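Long-range contact in dual specificity protein phosphatase 8 (Homo sapiens, PDB 4JMK), which probably removes phosphate from tyrosine, serine and threonine residues of proteins and so restrains mitogen-activated protein kinases: residues Leu23-Ala35 with Phe73-His87. The protein carries 1 engineered substitution. Numbering follows the deposited sequence.
Sequences LMTQNGISYVLNA and FIDKAKLSSCQVIVH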
# COMPACT_ATOMS: atom_id res chain seq x y z
N LEU A 23 -17.65 -1.23 -9.12
CA LEU A 23 -16.44 -2.05 -9.08
C LEU A 23 -16.12 -2.44 -7.64
O LEU A 23 -15.78 -3.60 -7.36
CB LEU A 23 -15.27 -1.27 -9.67
CG LEU A 23 -13.94 -2.00 -9.74
CD1 LEU A 23 -14.02 -3.17 -10.72
CD2 LEU A 23 -12.82 -1.03 -10.11
N MET A 24 -16.21 -1.47 -6.74
CA MET A 24 -15.94 -1.72 -5.33
C MET A 24 -16.95 -2.70 -4.73
O MET A 24 -16.56 -3.62 -4.01
CB MET A 24 -15.91 -0.41 -4.54
CG MET A 24 -14.77 0.51 -4.95
SD MET A 24 -13.19 -0.03 -4.26
CE MET A 24 -13.51 0.38 -2.53
N THR A 25 -18.23 -2.52 -5.02
CA THR A 25 -19.25 -3.43 -4.46
C THR A 25 -19.16 -4.81 -5.10
O THR A 25 -19.34 -5.82 -4.43
CB THR A 25 -20.68 -2.88 -4.63
OG1 THR A 25 -20.96 -2.68 -6.02
CG2 THR A 25 -20.83 -1.55 -3.91
N GLN A 26 -18.88 -4.84 -6.41
CA GLN A 26 -18.70 -6.08 -7.17
C GLN A 26 -17.61 -6.95 -6.56
O GLN A 26 -17.70 -8.19 -6.56
CB GLN A 26 -18.32 -5.72 -8.62
CG GLN A 26 -18.04 -6.86 -9.57
CD GLN A 26 -17.61 -6.35 -10.95
OE1 GLN A 26 -17.79 -5.17 -11.26
NE2 GLN A 26 -17.04 -7.23 -11.76
N ASN A 27 -16.57 -6.31 -6.03
CA ASN A 27 -15.42 -7.05 -5.48
C ASN A 27 -15.45 -7.12 -3.96
O ASN A 27 -14.49 -7.59 -3.34
CB ASN A 27 -14.11 -6.40 -5.93
CG ASN A 27 -13.82 -6.69 -7.38
OD1 ASN A 27 -13.21 -7.71 -7.71
ND2 ASN A 27 -14.26 -5.79 -8.26
N GLY A 28 -16.54 -6.63 -3.37
CA GLY A 28 -16.72 -6.67 -1.93
C GLY A 28 -15.67 -5.90 -1.15
O GLY A 28 -15.36 -6.25 -0.01
N ILE A 29 -15.12 -4.84 -1.73
CA ILE A 29 -14.08 -4.06 -1.04
C ILE A 29 -14.68 -3.03 -0.08
O ILE A 29 -15.41 -2.11 -0.50
CB ILE A 29 -13.14 -3.37 -2.05
CG1 ILE A 29 -12.52 -4.43 -2.96
CG2 ILE A 29 -12.04 -2.57 -1.32
CD1 ILE A 29 -11.73 -3.84 -4.12
N SER A 30 -14.36 -3.16 1.21
CA SER A 30 -14.95 -2.32 2.25
C SER A 30 -13.93 -1.46 2.99
O SER A 30 -14.30 -0.50 3.67
CB SER A 30 -15.76 -3.16 3.25
OG SER A 30 -14.92 -3.98 4.07
N TYR A 31 -12.64 -1.78 2.85
CA TYR A 31 -11.56 -0.99 3.46
C TYR A 31 -10.78 -0.23 2.39
O TYR A 31 -10.50 -0.78 1.31
CB TYR A 31 -10.55 -1.91 4.16
CG TYR A 31 -10.96 -2.39 5.54
CD1 TYR A 31 -11.95 -3.35 5.70
CD2 TYR A 31 -10.33 -1.90 6.67
CE1 TYR A 31 -12.29 -3.80 6.96
CE2 TYR A 31 -10.67 -2.34 7.93
CZ TYR A 31 -11.65 -3.29 8.06
OH TYR A 31 -11.99 -3.73 9.32
N VAL A 32 -10.38 1.00 2.71
CA VAL A 32 -9.63 1.85 1.78
C VAL A 32 -8.46 2.54 2.46
O VAL A 32 -8.62 3.23 3.49
CB VAL A 32 -10.52 2.95 1.16
CG1 VAL A 32 -9.65 3.95 0.34
CG2 VAL A 32 -11.59 2.32 0.26
N LEU A 33 -7.27 2.36 1.88
CA LEU A 33 -6.07 3.09 2.29
C LEU A 33 -5.74 4.07 1.17
O LEU A 33 -5.35 3.67 0.08
CB LEU A 33 -4.91 2.13 2.54
CG LEU A 33 -3.61 2.70 3.11
CD1 LEU A 33 -3.88 3.52 4.32
CD2 LEU A 33 -2.65 1.55 3.47
N ASN A 34 -5.90 5.35 1.46
CA ASN A 34 -5.82 6.43 0.48
C ASN A 34 -4.50 7.16 0.69
O ASN A 34 -4.34 7.90 1.67
CB ASN A 34 -7.00 7.37 0.73
CG ASN A 34 -7.04 8.56 -0.21
OD1 ASN A 34 -6.02 8.99 -0.75
ND2 ASN A 34 -8.23 9.13 -0.36
N ALA A 35 -3.56 6.95 -0.23
CA ALA A 35 -2.23 7.54 -0.10
C ALA A 35 -2.15 8.79 -0.95
O ALA A 35 -1.60 8.77 -2.05
CB ALA A 35 -1.16 6.54 -0.54
N PHE A 73 -2.95 -1.20 9.29
CA PHE A 73 -4.28 -1.03 8.72
C PHE A 73 -4.64 -2.19 7.79
O PHE A 73 -5.75 -2.74 7.86
CB PHE A 73 -4.36 0.30 7.95
CG PHE A 73 -5.73 0.61 7.37
CD1 PHE A 73 -6.79 0.99 8.19
CD2 PHE A 73 -5.94 0.52 6.00
CE1 PHE A 73 -8.04 1.28 7.65
CE2 PHE A 73 -7.19 0.80 5.45
CZ PHE A 73 -8.25 1.19 6.28
N ILE A 74 -3.71 -2.55 6.91
CA ILE A 74 -3.95 -3.66 5.99
C ILE A 74 -4.16 -4.95 6.77
O ILE A 74 -5.04 -5.75 6.43
CB ILE A 74 -2.79 -3.81 4.96
CG1 ILE A 74 -2.77 -2.60 4.01
CG2 ILE A 74 -2.91 -5.14 4.17
CD1 ILE A 74 -1.48 -2.47 3.23
N ASP A 75 -3.38 -5.15 7.83
CA ASP A 75 -3.58 -6.35 8.67
C ASP A 75 -4.89 -6.32 9.47
O ASP A 75 -5.43 -7.38 9.82
CB ASP A 75 -2.37 -6.58 9.57
CG ASP A 75 -1.18 -7.13 8.80
OD1 ASP A 75 -1.40 -7.90 7.84
OD2 ASP A 75 -0.02 -6.80 9.16
N LYS A 76 -5.41 -5.13 9.77
CA LYS A 76 -6.72 -5.08 10.43
C LYS A 76 -7.80 -5.65 9.50
O LYS A 76 -8.69 -6.38 9.95
CB LYS A 76 -7.10 -3.66 10.84
CG LYS A 76 -6.30 -3.11 12.00
CD LYS A 76 -6.87 -1.75 12.42
CE LYS A 76 -6.02 -1.06 13.47
NZ LYS A 76 -6.51 0.34 13.75
N ALA A 77 -7.71 -5.31 8.22
CA ALA A 77 -8.61 -5.88 7.22
C ALA A 77 -8.44 -7.40 7.13
O ALA A 77 -9.43 -8.15 7.16
CB ALA A 77 -8.39 -5.23 5.84
N LYS A 78 -7.19 -7.85 7.04
CA LYS A 78 -6.86 -9.27 6.99
C LYS A 78 -7.46 -10.04 8.19
O LYS A 78 -8.00 -11.13 8.02
CB LYS A 78 -5.34 -9.44 6.95
CG LYS A 78 -4.84 -10.82 6.49
CD LYS A 78 -3.36 -10.97 6.76
CE LYS A 78 -2.82 -12.30 6.22
NZ LYS A 78 -3.48 -13.50 6.82
N LEU A 79 -7.36 -9.46 9.38
CA LEU A 79 -7.90 -10.10 10.58
C LEU A 79 -9.43 -10.15 10.53
O LEU A 79 -10.04 -11.09 11.04
CB LEU A 79 -7.42 -9.36 11.84
CG LEU A 79 -7.71 -10.04 13.18
CD1 LEU A 79 -7.07 -11.42 13.21
CD2 LEU A 79 -7.23 -9.20 14.35
N SER A 80 -10.03 -9.14 9.91
CA SER A 80 -11.49 -9.06 9.79
C SER A 80 -12.04 -9.83 8.59
O SER A 80 -13.22 -9.68 8.26
CB SER A 80 -11.93 -7.60 9.69
OG SER A 80 -11.60 -6.87 10.85
N SER A 81 -11.19 -10.63 7.94
CA SER A 81 -11.57 -11.35 6.73
C SER A 81 -12.12 -10.41 5.66
O SER A 81 -13.10 -10.73 4.99
CB SER A 81 -12.60 -12.45 7.02
OG SER A 81 -12.07 -13.46 7.85
N CYS A 82 -11.50 -9.24 5.52
CA CYS A 82 -11.96 -8.24 4.56
C CYS A 82 -10.87 -7.90 3.55
O CYS A 82 -9.69 -8.15 3.79
CB CYS A 82 -12.40 -6.96 5.28
SG CYS A 82 -13.97 -7.09 6.20
N GLN A 83 -11.27 -7.31 2.42
CA GLN A 83 -10.30 -6.85 1.43
C GLN A 83 -10.11 -5.35 1.57
O GLN A 83 -11.07 -4.63 1.88
CB GLN A 83 -10.79 -7.17 0.01
CG GLN A 83 -10.94 -8.66 -0.28
CD GLN A 83 -12.32 -9.16 0.09
OE1 GLN A 83 -13.29 -8.88 -0.61
NE2 GLN A 83 -12.42 -9.86 1.21
N VAL A 84 -8.88 -4.88 1.35
CA VAL A 84 -8.57 -3.46 1.41
C VAL A 84 -7.97 -3.06 0.07
O VAL A 84 -7.22 -3.84 -0.53
CB VAL A 84 -7.58 -3.14 2.58
CG1 VAL A 84 -6.36 -4.04 2.52
CG2 VAL A 84 -7.15 -1.68 2.56
N ILE A 85 -8.34 -1.88 -0.43
CA ILE A 85 -7.66 -1.35 -1.59
C ILE A 85 -6.76 -0.21 -1.15
O ILE A 85 -7.16 0.68 -0.37
CB ILE A 85 -8.63 -0.89 -2.69
CG1 ILE A 85 -7.86 -0.37 -3.91
CG2 ILE A 85 -9.56 0.17 -2.18
CD1 ILE A 85 -8.75 0.20 -4.99
N VAL A 86 -5.52 -0.26 -1.64
CA VAL A 86 -4.59 0.83 -1.44
C VAL A 86 -4.54 1.58 -2.76
O VAL A 86 -4.32 0.98 -3.82
CB VAL A 86 -3.20 0.31 -1.12
CG1 VAL A 86 -2.28 1.48 -0.81
CG2 VAL A 86 -3.27 -0.61 0.06
N HIS A 87 -4.76 2.89 -2.72
CA HIS A 87 -4.82 3.67 -3.95
C HIS A 87 -4.18 5.03 -3.77
O HIS A 87 -3.97 5.50 -2.65
CB HIS A 87 -6.27 3.86 -4.42
CG HIS A 87 -7.01 4.92 -3.67
ND1 HIS A 87 -7.04 6.24 -4.08
CD2 HIS A 87 -7.73 4.87 -2.53
CE1 HIS A 87 -7.75 6.95 -3.22
NE2 HIS A 87 -8.18 6.15 -2.27
O HOH W 1 -13.83 -5.87 2.57
O HOH W 2 -10.25 7.22 -0.98
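Strands 29-34 and 83-87 pair in parallel at the heart of the sheet of the dual-specificity phosphatase catalytic domain, a worked example of adjacent parallel strands covered on one face by a helix. From Tyr31 to Ala35 the backbones are laced by alternating bonds, among them Leu33 N to Ile85 O (2.8 Å, 171° at the hydrogen) and His87 N to Leu33 O. Toward Gln83 the ladder slackens: the Tyr31 N to Gln83 O bond is weak, and a water joins Gly28 O, Ser30 OG and Gln83 N.

On the helix-facing side, Tyr31 packs against helix 67-79; its chi1 of -80° sets CG anti to the carbonyl carbon and brings the ring against Ala77 and Cys82. Ala77 CB sits over one ring face, 3.9 Å from the centroid, a CH-pi contact, while the edge of the ring is turned to the Phe73 face in an offset edge-to-face pair, centroids 5.7 Å apart and planes at 60°. Cys82 CB packs 3.6 Å from Tyr31 CE1. A serine at Tyr31 would probably open a gap under Ala77 and leave the Phe73 face without its aromatic neighbour. Leu33 CB meets Phe73 CE2 at 3.9 Å.

On the other face, Ile85 CG2 touches Ile29 CG2 and Val32 CG2, and Val32 CG1 meets the His87 ring edge in plane. Strand 83-87 ends just before Ser88, the engineered replacement at the predicted phosphocysteine position. Strands 50-52 and 10-13 flank the pair, and helix 94-107 packs against Ile74, Val86 and Ala35.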